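Long-range contacts in beta-lactamase (Klebsiella pneumoniae, PDB 6HUH), which probably hydrolyses beta-lactam antibiotics to substituted beta-amino acids, as a class D serine enzyme that confers antibiotic resistance: residues A[27-32]-A[228-233]; A[44-49]-A[155-160]; A[193-198]-A[222-227]. All coordinates share one frame; numbering follows the deposited sequence.

Contact 1: A[27-32]-A[228-233]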
ATOM      1  N   MET A  27     -16.036  10.149  21.459  1.00 36.53           N
ATOM      2  CA  MET A  27     -14.578   9.954  21.474  1.00 34.72           C
ATOM      3  C   MET A  27     -14.129   9.244  22.744  1.00 35.39           C
ATOM      4  O   MET A  27     -14.111   9.811  23.827  1.00 35.63           O
ATOM      5  CB  MET A  27     -13.695  11.161  21.168  1.00 38.07           C
ATOM      6  CG  MET A  27     -12.450  10.693  20.403  1.00 42.70           C
ATOM      7  SD  MET A  27     -11.085  11.809  19.972  1.00 49.67           S
ATOM      8  CE  MET A  27     -11.967  13.073  18.913  1.00 47.04           C
ATOM      9  N   LEU A  28     -13.782   7.981  22.581  1.00 29.70           N
ATOM     10  CA  LEU A  28     -13.355   7.089  23.643  1.00 29.25           C
ATOM     11  C   LEU A  28     -11.877   6.730  23.564  1.00 33.77           C
ATOM     12  O   LEU A  28     -11.404   6.295  22.508  1.00 35.44           O
ATOM     13  CB  LEU A  28     -14.199   5.799  23.542  1.00 28.88           C
ATOM     14  CG  LEU A  28     -14.114   4.831  24.719  1.00 35.11           C
ATOM     15  CD1 LEU A  28     -15.459   4.278  25.048  1.00 35.22           C
ATOM     16  CD2 LEU A  28     -13.093   3.722  24.477  1.00 37.81           C
ATOM     17  N   PHE A  29     -11.163   6.827  24.691  1.00 29.12           N
ATOM     18  CA  PHE A  29      -9.753   6.395  24.797  1.00 28.47           C
ATOM     19  C   PHE A  29      -9.623   5.316  25.885  1.00 30.10           C
ATOM     20  O   PHE A  29     -10.010   5.559  27.042  1.00 30.68           O
ATOM     21  CB  PHE A  29      -8.773   7.561  25.031  1.00 30.37           C
ATOM     22  CG  PHE A  29      -8.708   8.595  23.935  1.00 31.02           C
ATOM     23  CD1 PHE A  29      -7.986   8.357  22.773  1.00 33.81           C
ATOM     24  CD2 PHE A  29      -9.341   9.826  24.076  1.00 32.66           C
ATOM     25  CE1 PHE A  29      -7.930   9.320  21.757  1.00 33.83           C
ATOM     26  CE2 PHE A  29      -9.267  10.792  23.065  1.00 34.66           C
ATOM     27  CZ  PHE A  29      -8.552  10.537  21.918  1.00 31.68           C
ATOM     28  N   ALA A  30      -9.142   4.118  25.495  1.00 23.24           N
ATOM     29  CA  ALA A  30      -8.968   2.986  26.409  1.00 23.80           C
ATOM     30  C   ALA A  30      -7.494   2.568  26.551  1.00 29.35           C
ATOM     31  O   ALA A  30      -6.681   2.902  25.693  1.00 27.17           O
ATOM     32  CB  ALA A  30      -9.819   1.800  25.954  1.00 23.40           C
ATOM     33  N   ASP A  31      -7.153   1.843  27.640  1.00 30.38           N
ATOM     34  CA  ASP A  31      -5.790   1.344  27.875  1.00 33.36           C
ATOM     35  C   ASP A  31      -5.511   0.048  27.096  1.00 38.78           C
ATOM     36  O   ASP A  31      -6.284  -0.304  26.199  1.00 34.66           O
ATOM     37  CB  ASP A  31      -5.476   1.185  29.382  1.00 37.35           C
ATOM     38  CG  ASP A  31      -6.432   0.316  30.178  1.00 52.74           C
ATOM     39  OD1 ASP A  31      -6.604  -0.873  29.815  1.00 53.31           O
ATOM     40  OD2 ASP A  31      -6.925   0.788  31.227  1.00 62.62           O
ATOM     41  N   GLY A  32      -4.414  -0.639  27.455  1.00 39.93           N
ATOM     42  CA  GLY A  32      -3.975  -1.888  26.830  1.00 40.34           C
ATOM     43  C   GLY A  32      -4.995  -3.012  26.839  1.00 42.28           C
ATOM     44  O   GLY A  32      -5.281  -3.582  25.782  1.00 40.78           O
ATOM     45  N   GLN A 228       4.170   0.164  26.125  1.00 51.15           N
ATOM     46  CA  GLN A 228       2.940   0.948  26.122  1.00 49.11           C
ATOM     47  C   GLN A 228       2.061   0.773  24.886  1.00 50.35           C
ATOM     48  O   GLN A 228       2.551   0.755  23.762  1.00 50.56           O
ATOM     49  CB  GLN A 228       3.233   2.434  26.363  1.00 51.54           C
ATOM     50  CG  GLN A 228       3.807   2.717  27.748  1.00 71.91           C
ATOM     51  CD  GLN A 228       3.255   3.975  28.357  1.00 93.60           C
ATOM     52  OE1 GLN A 228       3.641   5.095  27.997  1.00 89.78           O
ATOM     53  NE2 GLN A 228       2.368   3.812  29.329  1.00 87.77           N
ATOM     54  N   LYS A 229       0.756   0.621  25.120  1.00 45.06           N
ATOM     55  CA  LYS A 229      -0.290   0.486  24.096  1.00 42.95           C
ATOM     56  C   LYS A 229      -1.525   1.314  24.498  1.00 44.70           C
ATOM     57  O   LYS A 229      -1.735   1.544  25.689  1.00 45.36           O
ATOM     58  CB  LYS A 229      -0.670  -0.985  23.868  1.00 45.10           C
ATOM     59  CG  LYS A 229       0.295  -1.722  22.949  1.00 67.58           C
ATOM     60  CD  LYS A 229      -0.006  -3.210  22.882  1.00 82.32           C
ATOM     61  CE  LYS A 229       1.121  -3.992  22.249  1.00 99.08           C
ATOM     62  NZ  LYS A 229       1.079  -3.951  20.758  1.00107.88           N
ATOM     63  N   LEU A 230      -2.313   1.791  23.516  1.00 37.64           N
ATOM     64  CA  LEU A 230      -3.481   2.633  23.777  1.00 35.45           C
ATOM     65  C   LEU A 230      -4.537   2.442  22.700  1.00 35.68           C
ATOM     66  O   LEU A 230      -4.274   2.726  21.532  1.00 35.37           O
ATOM     67  CB  LEU A 230      -3.040   4.107  23.846  1.00 36.43           C
ATOM     68  CG  LEU A 230      -4.100   5.184  24.080  1.00 40.43           C
ATOM     69  CD1 LEU A 230      -3.777   5.976  25.295  1.00 42.59           C
ATOM     70  CD2 LEU A 230      -4.182   6.149  22.900  1.00 40.34           C
ATOM     71  N   ILE A 231      -5.733   1.963  23.095  1.00 28.21           N
ATOM     72  CA  ILE A 231      -6.884   1.780  22.201  1.00 24.92           C
ATOM     73  C   ILE A 231      -7.580   3.166  22.056  1.00 30.25           C
ATOM     74  O   ILE A 231      -7.429   4.025  22.926  1.00 30.18           O
ATOM     75  CB  ILE A 231      -7.880   0.721  22.756  1.00 25.81           C
ATOM     76  CG1 ILE A 231      -7.203  -0.611  23.195  1.00 24.56           C
ATOM     77  CG2 ILE A 231      -9.030   0.473  21.798  1.00 25.89           C
ATOM     78  CD1 ILE A 231      -6.495  -1.398  22.224  1.00 23.36           C
ATOM     79  N   PHE A 232      -8.332   3.370  20.960  1.00 26.24           N
ATOM     80  CA  PHE A 232      -9.103   4.587  20.683  1.00 24.99           C
ATOM     81  C   PHE A 232     -10.256   4.246  19.743  1.00 25.92           C
ATOM     82  O   PHE A 232     -10.095   3.447  18.822  1.00 22.35           O
ATOM     83  CB  PHE A 232      -8.232   5.738  20.138  1.00 26.90           C
ATOM     84  CG  PHE A 232      -7.496   5.422  18.866  1.00 28.09           C
ATOM     85  CD1 PHE A 232      -8.152   5.445  17.637  1.00 31.54           C
ATOM     86  CD2 PHE A 232      -6.140   5.125  18.885  1.00 30.74           C
ATOM     87  CE1 PHE A 232      -7.488   5.070  16.461  1.00 32.93           C
ATOM     88  CE2 PHE A 232      -5.459   4.814  17.694  1.00 34.15           C
ATOM     89  CZ  PHE A 232      -6.144   4.768  16.493  1.00 31.94           C
ATOM     90  N   VAL A 233     -11.430   4.812  20.015  1.00 23.55           N
ATOM     91  CA  VAL A 233     -12.646   4.592  19.242  1.00 23.44           C
ATOM     92  C   VAL A 233     -13.300   5.954  19.079  1.00 29.99           C
ATOM     93  O   VAL A 233     -13.444   6.688  20.063  1.00 30.56           O
ATOM     94  CB  VAL A 233     -13.612   3.569  19.916  1.00 27.79           C
ATOM     95  CG1 VAL A 233     -14.851   3.329  19.064  1.00 27.42           C
ATOM     96  CG2 VAL A 233     -12.928   2.240  20.225  1.00 27.74           C
TER
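In the antiparallel sheet of the transpeptidase-like fold, Leu-28, Phe-29 and Ala-30 of the N-terminal strand pair with Val-233, Phe-232 and Ile-231 of strand 228-238, so that chain positions about 200 residues apart become neighbours. Leu-28 and Val-233 form a hydrogen-bonded pair with both bonds nearly straight: Leu-28 N to Val-233 O is 2.9 Å, and Val-233 N to Leu-28 O is also 2.9 Å. The Ala-30/Ile-231 pair is less regular. Ala-30 N approaches Ile-231 O at 3.1 Å from well above the carbonyl plane, and the return bond from Ile-231 N to Ala-30 O is weak. Between them Phe-29 and Phe-232 make the non-hydrogen-bonded pair. Phe-232 CB sits 3.7 Å from Phe-29 CD1, and the two side chains cross at a slant. With CG between its backbone N and carbonyl carbon (chi1 59°), Phe-232 carries its ring away from this strand, towards Phe-219 of strand 215-225 and Val-253 of helix 245-264; Phe-29 reaches Leu-257 and Gln-260 of the same helix. On the other face Ala-30 CB meets Ile-231 CB at 3.9 Å and Leu-28 CB lies 4.3 Å from Val-233 CB; helix 155-166 covers these residues through Pro-155, Ala-159 and Leu-162. Beyond the pairing, the Asp-31 carboxylate turns to Ser-33 OG, within the turn that leads to strand 36-41. Backbone polar groups are thus spent inside the sheet, while both faces offer hydrocarbon and aromatic surface to a helix, the expected chemistry for a sheet sandwiched between helices.

Contact 2: A[44-49]-A[155-160]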
ATOM      1  N   ALA A  44     -21.936   3.911  24.698  1.00 36.78           N
ATOM      2  CA  ALA A  44     -22.609   2.654  25.056  1.00 35.87           C
ATOM      3  C   ALA A  44     -23.665   2.170  24.065  1.00 40.89           C
ATOM      4  O   ALA A  44     -24.030   0.996  24.105  1.00 41.86           O
ATOM      5  CB  ALA A  44     -23.201   2.761  26.439  1.00 37.24           C
ATOM      6  N   SER A  45     -24.141   3.036  23.164  1.00 38.43           N
ATOM      7  CA  SER A  45     -25.122   2.623  22.148  1.00 38.44           C
ATOM      8  C   SER A  45     -24.486   1.782  21.053  1.00 39.86           C
ATOM      9  O   SER A  45     -23.388   2.090  20.593  1.00 37.32           O
ATOM     10  CB  SER A  45     -25.826   3.827  21.531  1.00 41.47           C
ATOM     11  OG  SER A  45     -26.665   4.422  22.500  1.00 52.41           O
ATOM     12  N   GLN A  46     -25.201   0.743  20.620  1.00 37.08           N
ATOM     13  CA  GLN A  46     -24.751  -0.168  19.571  1.00 36.89           C
ATOM     14  C   GLN A  46     -24.984   0.451  18.197  1.00 39.60           C
ATOM     15  O   GLN A  46     -26.094   0.914  17.917  1.00 41.38           O
ATOM     16  CB  GLN A  46     -25.496  -1.516  19.668  1.00 39.21           C
ATOM     17  CG  GLN A  46     -25.268  -2.295  20.961  1.00 44.56           C
ATOM     18  CD  GLN A  46     -25.516  -3.766  20.779  1.00 60.21           C
ATOM     19  OE1 GLN A  46     -24.614  -4.599  20.974  1.00 53.73           O
ATOM     20  NE2 GLN A  46     -26.742  -4.123  20.396  1.00 51.22           N
ATOM     21  N   LEU A  47     -23.954   0.443  17.336  1.00 32.86           N
ATOM     22  CA  LEU A  47     -24.058   0.982  15.981  1.00 33.16           C
ATOM     23  C   LEU A  47     -23.542  -0.004  14.922  1.00 39.00           C
ATOM     24  O   LEU A  47     -22.668  -0.823  15.245  1.00 38.45           O
ATOM     25  CB  LEU A  47     -23.264   2.295  15.861  1.00 32.83           C
ATOM     26  CG  LEU A  47     -23.653   3.459  16.781  1.00 37.18           C
ATOM     27  CD1 LEU A  47     -22.518   4.458  16.884  1.00 36.02           C
ATOM     28  CD2 LEU A  47     -24.939   4.117  16.327  1.00 39.23           C
ATOM     29  N   PRO A  48     -23.994   0.076  13.632  1.00 35.95           N
ATOM     30  CA  PRO A  48     -23.432  -0.827  12.612  1.00 34.82           C
ATOM     31  C   PRO A  48     -21.901  -0.700  12.557  1.00 36.73           C
ATOM     32  O   PRO A  48     -21.419   0.425  12.596  1.00 35.12           O
ATOM     33  CB  PRO A  48     -24.102  -0.354  11.307  1.00 37.17           C
ATOM     34  CG  PRO A  48     -24.620   0.992  11.598  1.00 41.86           C
ATOM     35  CD  PRO A  48     -25.009   0.972  13.038  1.00 37.73           C
ATOM     36  N   PRO A  49     -21.101  -1.798  12.541  1.00 33.90           N
ATOM     37  CA  PRO A  49     -19.638  -1.615  12.520  1.00 32.71           C
ATOM     38  C   PRO A  49     -19.099  -1.127  11.172  1.00 34.60           C
ATOM     39  O   PRO A  49     -18.034  -0.516  11.126  1.00 33.31           O
ATOM     40  CB  PRO A  49     -19.097  -2.988  12.915  1.00 34.11           C
ATOM     41  CG  PRO A  49     -20.145  -3.950  12.489  1.00 38.96           C
ATOM     42  CD  PRO A  49     -21.467  -3.230  12.497  1.00 35.69           C
ATOM     43  N   PRO A 155     -19.216   1.680  20.867  1.00 28.63           N
ATOM     44  CA  PRO A 155     -17.798   2.100  20.951  1.00 28.70           C
ATOM     45  C   PRO A 155     -17.019   1.459  22.116  1.00 34.30           C
ATOM     46  O   PRO A 155     -15.816   1.197  21.964  1.00 34.03           O
ATOM     47  CB  PRO A 155     -17.881   3.625  21.040  1.00 29.36           C
ATOM     48  CG  PRO A 155     -19.169   3.956  20.379  1.00 33.37           C
ATOM     49  CD  PRO A 155     -20.105   2.857  20.783  1.00 29.67           C
ATOM     50  N   GLN A 156     -17.724   1.164  23.244  1.00 30.64           N
ATOM     51  CA  GLN A 156     -17.183   0.502  24.433  1.00 31.54           C
ATOM     52  C   GLN A 156     -16.763  -0.901  24.070  1.00 36.54           C
ATOM     53  O   GLN A 156     -15.612  -1.274  24.314  1.00 38.07           O
ATOM     54  CB  GLN A 156     -18.227   0.429  25.560  1.00 33.72           C
ATOM     55  CG  GLN A 156     -18.183   1.576  26.542  1.00 51.91           C
ATOM     56  CD  GLN A 156     -19.496   1.695  27.279  1.00 78.41           C
ATOM     57  OE1 GLN A 156     -20.261   0.725  27.405  1.00 68.15           O
ATOM     58  NE2 GLN A 156     -19.793   2.905  27.766  1.00 78.83           N
ATOM     59  N   GLU A 157     -17.699  -1.679  23.480  1.00 31.61           N
ATOM     60  CA  GLU A 157     -17.489  -3.060  23.044  1.00 30.75           C
ATOM     61  C   GLU A 157     -16.332  -3.164  22.052  1.00 31.84           C
ATOM     62  O   GLU A 157     -15.523  -4.071  22.205  1.00 30.37           O
ATOM     63  CB  GLU A 157     -18.767  -3.646  22.434  1.00 32.25           C
ATOM     64  CG  GLU A 157     -19.908  -3.865  23.403  1.00 37.46           C
ATOM     65  CD  GLU A 157     -21.212  -4.277  22.746  1.00 59.16           C
ATOM     66  OE1 GLU A 157     -21.511  -3.768  21.640  1.00 50.49           O
ATOM     67  OE2 GLU A 157     -21.957  -5.080  23.357  1.00 55.44           O
ATOM     68  N   GLN A 158     -16.238  -2.220  21.065  1.00 28.62           N
ATOM     69  CA  GLN A 158     -15.148  -2.114  20.059  1.00 27.63           C
ATOM     70  C   GLN A 158     -13.760  -2.030  20.694  1.00 31.94           C
ATOM     71  O   GLN A 158     -12.835  -2.690  20.216  1.00 30.91           O
ATOM     72  CB  GLN A 158     -15.335  -0.875  19.188  1.00 28.08           C
ATOM     73  CG  GLN A 158     -16.215  -1.129  18.005  1.00 32.53           C
ATOM     74  CD  GLN A 158     -15.473  -1.297  16.720  1.00 39.39           C
ATOM     75  OE1 GLN A 158     -14.334  -1.799  16.670  1.00 33.57           O
ATOM     76  NE2 GLN A 158     -16.135  -0.897  15.641  1.00 31.08           N
ATOM     77  N   ALA A 159     -13.633  -1.203  21.759  1.00 29.36           N
ATOM     78  CA  ALA A 159     -12.430  -0.985  22.566  1.00 29.82           C
ATOM     79  C   ALA A 159     -12.072  -2.262  23.315  1.00 34.43           C
ATOM     80  O   ALA A 159     -10.897  -2.615  23.385  1.00 35.19           O
ATOM     81  CB  ALA A 159     -12.673   0.142  23.565  1.00 30.93           C
ATOM     82  N   ARG A 160     -13.088  -2.953  23.871  1.00 30.36           N
ATOM     83  CA  ARG A 160     -12.937  -4.209  24.587  1.00 30.49           C
ATOM     84  C   ARG A 160     -12.364  -5.274  23.634  1.00 34.09           C
ATOM     85  O   ARG A 160     -11.346  -5.907  23.954  1.00 35.11           O
ATOM     86  CB  ARG A 160     -14.292  -4.619  25.157  1.00 32.80           C
ATOM     87  CG  ARG A 160     -14.305  -5.907  25.965  1.00 51.25           C
ATOM     88  CD  ARG A 160     -13.469  -5.837  27.229  1.00 65.62           C
ATOM     89  NE  ARG A 160     -12.283  -6.676  27.083  1.00 82.12           N
ATOM     90  CZ  ARG A 160     -11.423  -6.940  28.056  1.00103.50           C
ATOM     91  NH1 ARG A 160     -11.598  -6.419  29.265  1.00 91.40           N
ATOM     92  NH2 ARG A 160     -10.376  -7.724  27.829  1.00 95.65           N
TER
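Ala-44, Ser-45 and Gln-46, in the loop that runs on towards the predicted acylated serine, Ser-51, lie against the first turn of helix 155-166, one of the helices packed on the central sheet. Van der Waals packing comes from Ala-44, whose CB rests against the terminal amide of Gln-156, 3.7 Å from both OE1 and NE2; the extended chain of Gln-156 brings that amide to Ala-44. Polar side chains meet at Gln-46 and Glu-157. Gln-46, with CG beside its own backbone N (chi1 -62°), extends towards the carboxylate of Glu-157; the two chains cross with their flat end groups turned 59° from each other. Glu-157 has a firmer partner, since its OE1 accepts a hydrogen bond from the backbone N of Ser-154, as in the Glu half of a capping box. That bond fixes the carboxylate at the helix N terminus, where the backbone dipole would be expected to stabilise its negative charge. Backbone hydrogen bonds to flanking residues hold the same two parts of the chain together: Gln-156 pairs with Cys-43, whose sulfur is joined to Cys-26 in a disulfide, and Leu-47 pairs with Ile-153. The remaining contact is carbonyl to ring: Ser-45 O lies 3.4 Å from CD of Pro-155, the ring carbon next to the proline nitrogen.

Contact 3: A[193-198]-A[222-227]; sequences QIHGKT and WASKQD. With SO4 (sulfate ion), chain C.
Trp-222 has CG between its backbone N and carbonyl carbon (chi1 71°), while His-195 has CG beside the backbone N (chi1 -52°); together these torsions set the indole face against His-195. His-195 CB stands 3.6 Å from the centroid of the Trp-222 six-membered ring, over its face, as a CH-pi contact. The imidazole runs nearly parallel to the five-membered ring, planes 17° apart, but is offset so that they barely overlap; CD2 of His-195 comes 3.3 Å from NE1 of Trp-222. A hydrogen bond from His-195 ND1 to Ala-181 O fixes the imidazole's rotation. The strands themselves are antiparallel. His-195 N reaches Trp-222 O at 2.9 Å and His-195 O receives Trp-222 N at 2.8 Å; at the next hydrogen-bonded pair Gln-193 N meets Ser-224 O at 2.7 Å and Ser-224 N meets Gln-193 O at 2.8 Å. On the opposite face Ile-194 CD1 packs 3.6 Å from Ala-223 CB, and Ile-194 also touches Phe-254 of helix 245-264. Past this pairing, three hydrogen bonds hold Lys-197 NZ: to Ser-101 OG, Met-98 O and, on a carbonyl lone pair, Thr-198 O. Thr-198 OG1 donates to O4 of a sulfate, probably from the crystallisation liquor, which Ser-101 and Ser-246 also bind. Lys-197 and Thr-198 open the Lys-Thr-Gly motif characteristic of serine beta-lactamases and penicillin-binding proteins.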
ATOM      1  N   GLN A 193       3.470   3.719  16.867  1.00 38.24           N
ATOM      2  CA  GLN A 193       3.015   2.999  15.694  1.00 36.69           C
ATOM      3  C   GLN A 193       1.509   3.016  15.743  1.00 39.01           C
ATOM      4  O   GLN A 193       0.934   2.547  16.716  1.00 38.53           O
ATOM      5  CB  GLN A 193       3.548   1.557  15.705  1.00 38.48           C
ATOM      6  CG  GLN A 193       4.984   1.407  15.198  1.00 52.82           C
ATOM      7  CD  GLN A 193       5.325  -0.045  14.978  1.00 79.91           C
ATOM      8  OE1 GLN A 193       4.867  -0.686  14.020  1.00 69.91           O
ATOM      9  NE2 GLN A 193       6.129  -0.601  15.874  1.00 84.23           N
ATOM     10  N   ILE A 194       0.870   3.606  14.728  1.00 35.02           N
ATOM     11  CA  ILE A 194      -0.593   3.739  14.663  1.00 32.76           C
ATOM     12  C   ILE A 194      -1.244   2.656  13.757  1.00 33.24           C
ATOM     13  O   ILE A 194      -0.823   2.446  12.625  1.00 33.38           O
ATOM     14  CB  ILE A 194      -0.995   5.192  14.253  1.00 36.05           C
ATOM     15  CG1 ILE A 194      -0.175   6.297  15.020  1.00 38.02           C
ATOM     16  CG2 ILE A 194      -2.510   5.446  14.339  1.00 35.69           C
ATOM     17  CD1 ILE A 194      -0.269   6.399  16.551  1.00 44.77           C
ATOM     18  N   HIS A 195      -2.246   1.973  14.267  1.00 26.87           N
ATOM     19  CA  HIS A 195      -2.972   0.983  13.496  1.00 25.97           C
ATOM     20  C   HIS A 195      -4.416   1.396  13.640  1.00 30.17           C
ATOM     21  O   HIS A 195      -4.840   1.689  14.757  1.00 31.27           O
ATOM     22  CB  HIS A 195      -2.731  -0.421  14.046  1.00 26.91           C
ATOM     23  CG  HIS A 195      -1.278  -0.768  14.211  1.00 31.85           C
ATOM     24  ND1 HIS A 195      -0.595  -1.516  13.261  1.00 33.44           N
ATOM     25  CD2 HIS A 195      -0.429  -0.474  15.223  1.00 34.88           C
ATOM     26  CE1 HIS A 195       0.634  -1.657  13.728  1.00 34.23           C
ATOM     27  NE2 HIS A 195       0.781  -1.052  14.905  1.00 35.55           N
ATOM     28  N   GLY A 196      -5.130   1.516  12.523  1.00 25.70           N
ATOM     29  CA  GLY A 196      -6.520   1.976  12.546  1.00 25.11           C
ATOM     30  C   GLY A 196      -7.382   1.669  11.337  1.00 29.48           C
ATOM     31  O   GLY A 196      -6.889   1.276  10.279  1.00 30.25           O
ATOM     32  N   LYS A 197      -8.678   1.844  11.487  1.00 26.74           N
ATOM     33  CA  LYS A 197      -9.630   1.556  10.415  1.00 27.31           C
ATOM     34  C   LYS A 197     -10.860   2.482  10.440  1.00 30.64           C
ATOM     35  O   LYS A 197     -11.487   2.683  11.481  1.00 27.91           O
ATOM     36  CB  LYS A 197     -10.043   0.050  10.436  1.00 29.56           C
ATOM     37  CG  LYS A 197     -10.966  -0.397   9.291  1.00 31.26           C
ATOM     38  CD  LYS A 197     -10.194  -0.769   8.026  1.00 30.14           C
ATOM     39  CE  LYS A 197     -11.103  -0.884   6.834  1.00 19.37           C
ATOM     40  NZ  LYS A 197     -11.430   0.445   6.278  1.00  9.23           N
ATOM     41  N   THR A 198     -11.187   3.036   9.275  1.00 29.97           N
ATOM     42  CA  THR A 198     -12.370   3.868   9.096  1.00 30.56           C
ATOM     43  C   THR A 198     -13.575   2.984   8.722  1.00 35.47           C
ATOM     44  O   THR A 198     -13.397   1.922   8.129  1.00 35.93           O
ATOM     45  CB  THR A 198     -12.132   4.972   8.062  1.00 38.19           C
ATOM     46  OG1 THR A 198     -11.758   4.395   6.811  1.00 37.03           O
ATOM     47  CG2 THR A 198     -11.102   5.993   8.514  1.00 37.90           C
ATOM     48  N   TRP A 222      -5.445   1.303  17.515  1.00 26.34           N
ATOM     49  CA  TRP A 222      -4.535   1.427  18.640  1.00 28.54           C
ATOM     50  C   TRP A 222      -3.230   2.033  18.222  1.00 33.97           C
ATOM     51  O   TRP A 222      -2.900   2.025  17.047  1.00 34.61           O
ATOM     52  CB  TRP A 222      -4.301   0.061  19.313  1.00 28.62           C
ATOM     53  CG  TRP A 222      -3.480  -0.911  18.510  1.00 30.31           C
ATOM     54  CD1 TRP A 222      -2.135  -1.135  18.606  1.00 34.49           C
ATOM     55  CD2 TRP A 222      -3.964  -1.802  17.499  1.00 29.44           C
ATOM     56  NE1 TRP A 222      -1.755  -2.127  17.731  1.00 33.79           N
ATOM     57  CE2 TRP A 222      -2.853  -2.539  17.021  1.00 33.74           C
ATOM     58  CE3 TRP A 222      -5.231  -2.032  16.925  1.00 29.56           C
ATOM     59  CZ2 TRP A 222      -2.972  -3.495  16.004  1.00 32.18           C
ATOM     60  CZ3 TRP A 222      -5.345  -2.983  15.918  1.00 30.08           C
ATOM     61  CH2 TRP A 222      -4.227  -3.700  15.468  1.00 31.18           C
ATOM     62  N   ALA A 223      -2.444   2.447  19.200  1.00 32.03           N
ATOM     63  CA  ALA A 223      -1.136   3.049  19.060  1.00 32.62           C
ATOM     64  C   ALA A 223      -0.167   2.323  19.997  1.00 40.30           C
ATOM     65  O   ALA A 223      -0.494   2.076  21.164  1.00 40.47           O
ATOM     66  CB  ALA A 223      -1.224   4.505  19.441  1.00 33.76           C
ATOM     67  N   SER A 224       1.020   1.973  19.496  1.00 39.74           N
ATOM     68  CA  SER A 224       2.009   1.275  20.318  1.00 41.66           C
ATOM     69  C   SER A 224       3.415   1.898  20.276  1.00 46.88           C
ATOM     70  O   SER A 224       3.817   2.490  19.283  1.00 47.10           O
ATOM     71  CB  SER A 224       2.050  -0.213  19.969  1.00 45.65           C
ATOM     72  OG  SER A 224       2.267  -0.466  18.588  1.00 54.18           O
ATOM     73  N   LYS A 225       4.145   1.777  21.374  1.00 43.94           N
ATOM     74  CA  LYS A 225       5.512   2.260  21.529  1.00 45.56           C
ATOM     75  C   LYS A 225       6.084   1.360  22.608  1.00 52.49           C
ATOM     76  O   LYS A 225       5.851   1.573  23.807  1.00 52.61           O
ATOM     77  CB  LYS A 225       5.556   3.742  21.929  1.00 47.36           C
ATOM     78  CG  LYS A 225       6.816   4.442  21.486  1.00 57.99           C
ATOM     79  CD  LYS A 225       6.960   5.810  22.122  1.00 68.59           C
ATOM     80  CE  LYS A 225       8.237   6.497  21.713  1.00 79.90           C
ATOM     81  NZ  LYS A 225       7.991   7.905  21.302  1.00 91.27           N
ATOM     82  N   GLN A 226       6.741   0.279  22.145  1.00 50.80           N
ATOM     83  CA  GLN A 226       7.333  -0.836  22.899  1.00 52.60           C
ATOM     84  C   GLN A 226       6.295  -1.444  23.872  1.00 55.88           C
ATOM     85  O   GLN A 226       5.291  -1.999  23.406  1.00 52.18           O
ATOM     86  CB  GLN A 226       8.715  -0.523  23.554  1.00 57.35           C
ATOM     87  CG  GLN A 226       8.918   0.838  24.227  1.00 77.62           C
ATOM     88  CD  GLN A 226      10.300   1.411  23.951  1.00100.12           C
ATOM     89  OE1 GLN A 226      11.320   0.956  24.491  1.00100.15           O
ATOM     90  NE2 GLN A 226      10.358   2.453  23.133  1.00 89.03           N
ATOM     91  N   ASP A 227       6.516  -1.321  25.186  1.00 55.83           N
ATOM     92  CA  ASP A 227       5.618  -1.832  26.219  1.00 55.98           C
ATOM     93  C   ASP A 227       4.212  -1.187  26.139  1.00 56.88           C
ATOM     94  O   ASP A 227       3.203  -1.909  26.047  1.00 55.67           O
ATOM     95  CB  ASP A 227       6.247  -1.667  27.636  1.00 61.02           C
ATOM     96  CG  ASP A 227       7.242  -0.513  27.843  1.00 76.58           C
ATOM     97  OD1 ASP A 227       7.039   0.572  27.240  1.00 76.79           O
ATOM     98  OD2 ASP A 227       8.203  -0.690  28.628  1.00 85.68           O
TER
HETATM   99  S   SO4 C 301     -15.011   3.684   4.521  1.00 88.83           S
HETATM  100  O1  SO4 C 301     -15.423   3.560   3.119  1.00 90.26           O
HETATM  101  O2  SO4 C 301     -15.450   4.968   5.072  1.00 88.10           O
HETATM  102  O3  SO4 C 301     -15.631   2.614   5.284  1.00 88.72           O
HETATM  103  O4  SO4 C 301     -13.556   3.583   4.613  1.00 88.46           O

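In the fold
Contacts 1 and 3 belong to the same sheet, their centres 9 Å apart. Strands 215-225 and 228-238 follow each other in the chain and join them, with Leu-230 O 3.0 Å from Ala-223 N in a probable hydrogen bond. Contact 2, centred 13 Å from contact 1, brings helix 155-166 onto one sheet face: Leu-28 CD2 lies 3.7 Å from Ala-159 CB. Contacts 2 and 3 do not touch, their nearest atoms being about 6 Å apart. Along the chain both are nested within the loop closed by contact 1. Segment 44-49 precedes in sequence the serine predicted to be acylated, Ser-51, and segment 193-198 ends in the Lys-Thr of the Lys-Thr-Gly motif, where the sulfate sits.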